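Local atomic coordinates of iron aquisition yersiniabactin synthesis enzyme, YbtT (Escherichia coli, PDB entry 6BA9), a protein that probably hydrolyses thioesters as a low-specificity type II thioesterase that maintains production of the metallophore yersiniabactin. Residues C100-L103 against E104-G107; T238-V241 against R242-H246. The protein carries 1 engineered substitution. All coordinates share one frame; numbering follows the deposited sequence.

Contact 1. Residues C100-L103 against E104-G107; sequences CRLL and EQRG
R106 runs back along the helix beside L102, the two side chains pointing the same way. R106 CB starts 3.5 Å from L102 O, and R106 CG comes closer still, 3.2 Å from L102 O. R106 CD follows at 3.5 Å from L102 O, so the methylenes skirt the carbonyl before NE draws off. At the tip the guanidinium lays one face over L102 CB, which sits toward the rim of the group, while NH2 comes within van der Waals distance of L102 CD1. The chain is extended from CG to NE, and with CG lying opposite the carbonyl carbon (chi1 -69°) it is directed back over the preceding turn. R106 NH1 forms a salt bridge with E75 and a hydrogen bond with N72, both on helix 63-77, so the charged end is shared with that helix.

One residue earlier, Q105 lies alongside R101. Q105 NE2 is 3.3 Å from R101 CG, with the amide nearly perpendicular to the guanidinium (82°); R101 itself turns its charge to E98. E104 leads away to T188 and the backbone N of R187, both its carboxylate oxygens being bound.

Regular i to i+4 bonds hold the backbone, such as E104 N to C100 O at 2.8 Å. They give way at G107, whose positive phi (83°) and 3.0 Å bond from G107 N to E104 O belong to a Schellman motif. It ends helix 91-105 of a beta-alpha-beta unit, the helix that in alpha/beta hydrolases follows the nucleophile elbow.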
# COMPACT_ATOMS: atom_id res chain seq x y z
N CYS A 100 -5.04 -9.87 0.37
CA CYS A 100 -6.21 -10.20 1.18
C CYS A 100 -7.09 -11.19 0.45
O CYS A 100 -7.63 -12.12 1.07
CB CYS A 100 -6.97 -8.92 1.51
SG CYS A 100 -8.20 -9.11 2.84
N ARG A 101 -7.23 -11.04 -0.86
CA ARG A 101 -8.01 -11.98 -1.68
C ARG A 101 -7.47 -13.39 -1.52
O ARG A 101 -8.23 -14.33 -1.25
CB ARG A 101 -7.97 -11.53 -3.13
CG ARG A 101 -8.72 -12.39 -4.14
CD ARG A 101 -9.09 -11.57 -5.42
NE ARG A 101 -9.16 -12.45 -6.58
CZ ARG A 101 -8.53 -12.26 -7.74
NH1 ARG A 101 -7.78 -11.19 -7.96
NH2 ARG A 101 -8.68 -13.16 -8.72
N LEU A 102 -6.15 -13.56 -1.63
CA LEU A 102 -5.56 -14.89 -1.51
C LEU A 102 -5.75 -15.45 -0.11
O LEU A 102 -6.09 -16.63 0.05
CB LEU A 102 -4.07 -14.84 -1.87
CG LEU A 102 -3.76 -14.48 -3.33
CD1 LEU A 102 -2.29 -14.27 -3.53
CD2 LEU A 102 -4.26 -15.57 -4.30
N LEU A 103 -5.53 -14.65 0.93
CA LEU A 103 -5.63 -15.15 2.30
C LEU A 103 -7.06 -15.52 2.65
O LEU A 103 -7.31 -16.54 3.31
CB LEU A 103 -5.09 -14.12 3.28
CG LEU A 103 -3.60 -13.89 3.16
CD1 LEU A 103 -3.22 -12.82 4.15
CD2 LEU A 103 -2.79 -15.15 3.40
N GLU A 104 -8.02 -14.69 2.22
CA GLU A 104 -9.43 -14.99 2.46
C GLU A 104 -9.83 -16.29 1.77
O GLU A 104 -10.50 -17.14 2.38
CB GLU A 104 -10.29 -13.81 1.97
CG GLU A 104 -11.75 -13.90 2.29
CD GLU A 104 -12.47 -12.62 1.89
OE1 GLU A 104 -11.96 -11.52 2.20
OE2 GLU A 104 -13.51 -12.75 1.22
N GLN A 105 -9.41 -16.48 0.51
CA GLN A 105 -9.72 -17.69 -0.25
C GLN A 105 -9.14 -18.92 0.42
O GLN A 105 -9.72 -20.01 0.35
CB GLN A 105 -9.14 -17.60 -1.65
CG GLN A 105 -9.78 -16.61 -2.59
CD GLN A 105 -8.93 -16.42 -3.85
OE1 GLN A 105 -7.85 -17.01 -3.98
NE2 GLN A 105 -9.41 -15.60 -4.77
N ARG A 106 -7.96 -18.79 1.02
CA ARG A 106 -7.32 -19.92 1.68
C ARG A 106 -7.92 -20.23 3.05
O ARG A 106 -7.44 -21.16 3.71
CB ARG A 106 -5.82 -19.60 1.85
CG ARG A 106 -5.05 -19.58 0.54
CD ARG A 106 -3.64 -19.00 0.71
NE ARG A 106 -3.04 -18.73 -0.60
CZ ARG A 106 -1.81 -18.24 -0.78
NH1 ARG A 106 -1.01 -17.98 0.25
NH2 ARG A 106 -1.39 -18.01 -2.01
N GLY A 107 -8.92 -19.47 3.50
CA GLY A 107 -9.52 -19.70 4.80
C GLY A 107 -8.78 -19.09 5.96
O GLY A 107 -8.96 -19.54 7.10

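Contact 2. Residues T238-V241 against R242-H246; sequences TQIV and RHFPH
H243 bonds the carbonyl of Q239 twice, by its ring and by its backbone. H243 ND1 donates to Q239 O over 2.7 Å in a nearly straight bond (162°), and the oxygen lies in the plane of the imidazole. This ring bond fixes the rotation of the imidazole, while the backbone H243 N adds a longer, more bent bond to Q239 O at 3.3 Å. With CG placed beside its own backbone N (chi1 -74°), the imidazole swings back over the preceding turn. R242 N donates to T238 O at 3.0 Å, the last regular i to i+4 bond of the helix.

The Q239 side chain, bent at chi2 (-55°), carries its amide oxygen between two neighbours. R242 NH1 approaches Q239 OE1 to 2.7 Å at the edge of the guanidinium, but the bond is bent and weak. On the other neighbour, H243 CE1 is 3.3 Å from Q239 OE1. R242 reaches the amide by a bend at chi3, after R242 CD has crossed T238 CG2 at 3.9 Å. The hydroxyl of T238 is itself turned to R234 O.

The helical bonding loosens from H243 on: its backbone N is shared between Q239 O and I240 O, the latter approached from above the carbonyl plane. F244 N bonds V241 O at 3.3 Å, also from well above the plane, and keeps a weak link to I240 O. The phenyl ring turns its edge to that carbonyl, F244 CD2 lying 3.3 Å from I240 O, and has a looser apolar contact with I240 CG2. F244 breaks the helical path, and a short, weakly bonded helix starts about P245. Helix 233-243 lies against the sheet: Q239 and H243 touch V220 of strand 216-222, H243 and F244 meet L191 of strand 190-195, and I240 and F244 pack on I114 of strand 112-116.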
# COMPACT_ATOMS: atom_id res chain seq x y z
N THR A 238 -5.03 6.73 13.80
CA THR A 238 -6.28 6.90 14.53
C THR A 238 -7.45 6.26 13.79
O THR A 238 -8.26 5.54 14.38
CB THR A 238 -6.56 8.38 14.76
OG1 THR A 238 -5.55 8.92 15.60
CG2 THR A 238 -7.92 8.56 15.43
N GLN A 239 -7.55 6.51 12.48
CA GLN A 239 -8.69 5.98 11.75
C GLN A 239 -8.61 4.47 11.63
O GLN A 239 -9.64 3.79 11.69
CB GLN A 239 -8.82 6.65 10.38
CG GLN A 239 -9.11 8.13 10.47
CD GLN A 239 -10.35 8.43 11.29
OE1 GLN A 239 -11.32 7.69 11.26
NE2 GLN A 239 -10.31 9.52 12.06
N ILE A 240 -7.41 3.91 11.47
CA ILE A 240 -7.29 2.46 11.44
C ILE A 240 -7.76 1.86 12.76
O ILE A 240 -8.60 0.96 12.80
CB ILE A 240 -5.85 2.05 11.10
CG1 ILE A 240 -5.53 2.49 9.67
CG2 ILE A 240 -5.65 0.57 11.27
CD1 ILE A 240 -4.09 2.30 9.27
N VAL A 241 -7.23 2.35 13.88
CA VAL A 241 -7.57 1.73 15.16
C VAL A 241 -9.07 1.85 15.44
O VAL A 241 -9.71 0.87 15.86
CB VAL A 241 -6.72 2.31 16.30
CG1 VAL A 241 -7.16 1.70 17.64
CG2 VAL A 241 -5.26 2.05 16.06
N ARG A 242 -9.64 3.03 15.20
CA ARG A 242 -11.06 3.29 15.49
C ARG A 242 -11.96 2.31 14.76
O ARG A 242 -13.04 1.95 15.27
CB ARG A 242 -11.45 4.70 15.02
CG ARG A 242 -10.99 5.82 15.90
CD ARG A 242 -11.54 7.16 15.36
NE ARG A 242 -13.01 7.19 15.39
CZ ARG A 242 -13.81 7.38 14.34
NH1 ARG A 242 -13.32 7.61 13.12
NH2 ARG A 242 -15.13 7.38 14.51
N HIS A 243 -11.58 1.90 13.55
CA HIS A 243 -12.46 1.11 12.71
C HIS A 243 -12.31 -0.40 12.86
O HIS A 243 -13.12 -1.13 12.29
CB HIS A 243 -12.31 1.51 11.23
CG HIS A 243 -12.94 2.82 10.91
ND1 HIS A 243 -12.28 4.02 11.00
CD2 HIS A 243 -14.21 3.12 10.53
CE1 HIS A 243 -13.10 5.01 10.67
NE2 HIS A 243 -14.28 4.49 10.38
N PHE A 244 -11.31 -0.89 13.60
CA PHE A 244 -11.11 -2.33 13.80
C PHE A 244 -10.98 -2.63 15.29
O PHE A 244 -10.01 -3.23 15.74
CB PHE A 244 -9.90 -2.81 12.99
CG PHE A 244 -10.09 -2.63 11.51
CD1 PHE A 244 -10.81 -3.55 10.77
CD2 PHE A 244 -9.59 -1.51 10.88
CE1 PHE A 244 -11.01 -3.37 9.41
CE2 PHE A 244 -9.79 -1.32 9.52
CZ PHE A 244 -10.50 -2.24 8.78
N PRO A 245 -11.99 -2.24 16.08
CA PRO A 245 -11.87 -2.45 17.53
C PRO A 245 -11.76 -3.91 17.92
O PRO A 245 -11.14 -4.21 18.95
CB PRO A 245 -13.16 -1.81 18.08
CG PRO A 245 -14.11 -1.83 16.93
CD PRO A 245 -13.26 -1.59 15.72
N HIS A 246 -12.37 -4.81 17.16
CA HIS A 246 -12.21 -6.24 17.43
C HIS A 246 -10.75 -6.64 17.39
O HIS A 246 -10.24 -7.30 18.30
CB HIS A 246 -13.04 -7.06 16.42
CG HIS A 246 -12.70 -6.82 14.97
ND1 HIS A 246 -12.81 -5.59 14.36
CD2 HIS A 246 -12.28 -7.68 14.01
CE1 HIS A 246 -12.46 -5.70 13.09
NE2 HIS A 246 -12.14 -6.96 12.84

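Overall arrangement
From the N terminus, the chain first meets contact 1, at the C-terminal end of helix 91-105, which connects strand 84-89 to strand 112-116; contact 1 packs on strand 84-89 and helix 63-77. Contact 2 follows much later, where helix 233-243 gives way to helix 245-248 near the end of the modelled chain. Each is local and closes no long loop; the two stand in series, neither nesting nor crossing. The centres of contact 1 and contact 2 are about 21 Å apart, and their nearest atoms about 9 Å. Strand 112-116 relates them: it follows contact 1 in the chain and is touched by I240 and F244 of contact 2, while the H246 side chain, through NE2, is hydrogen-bonded to Q111 O, just ahead of that strand.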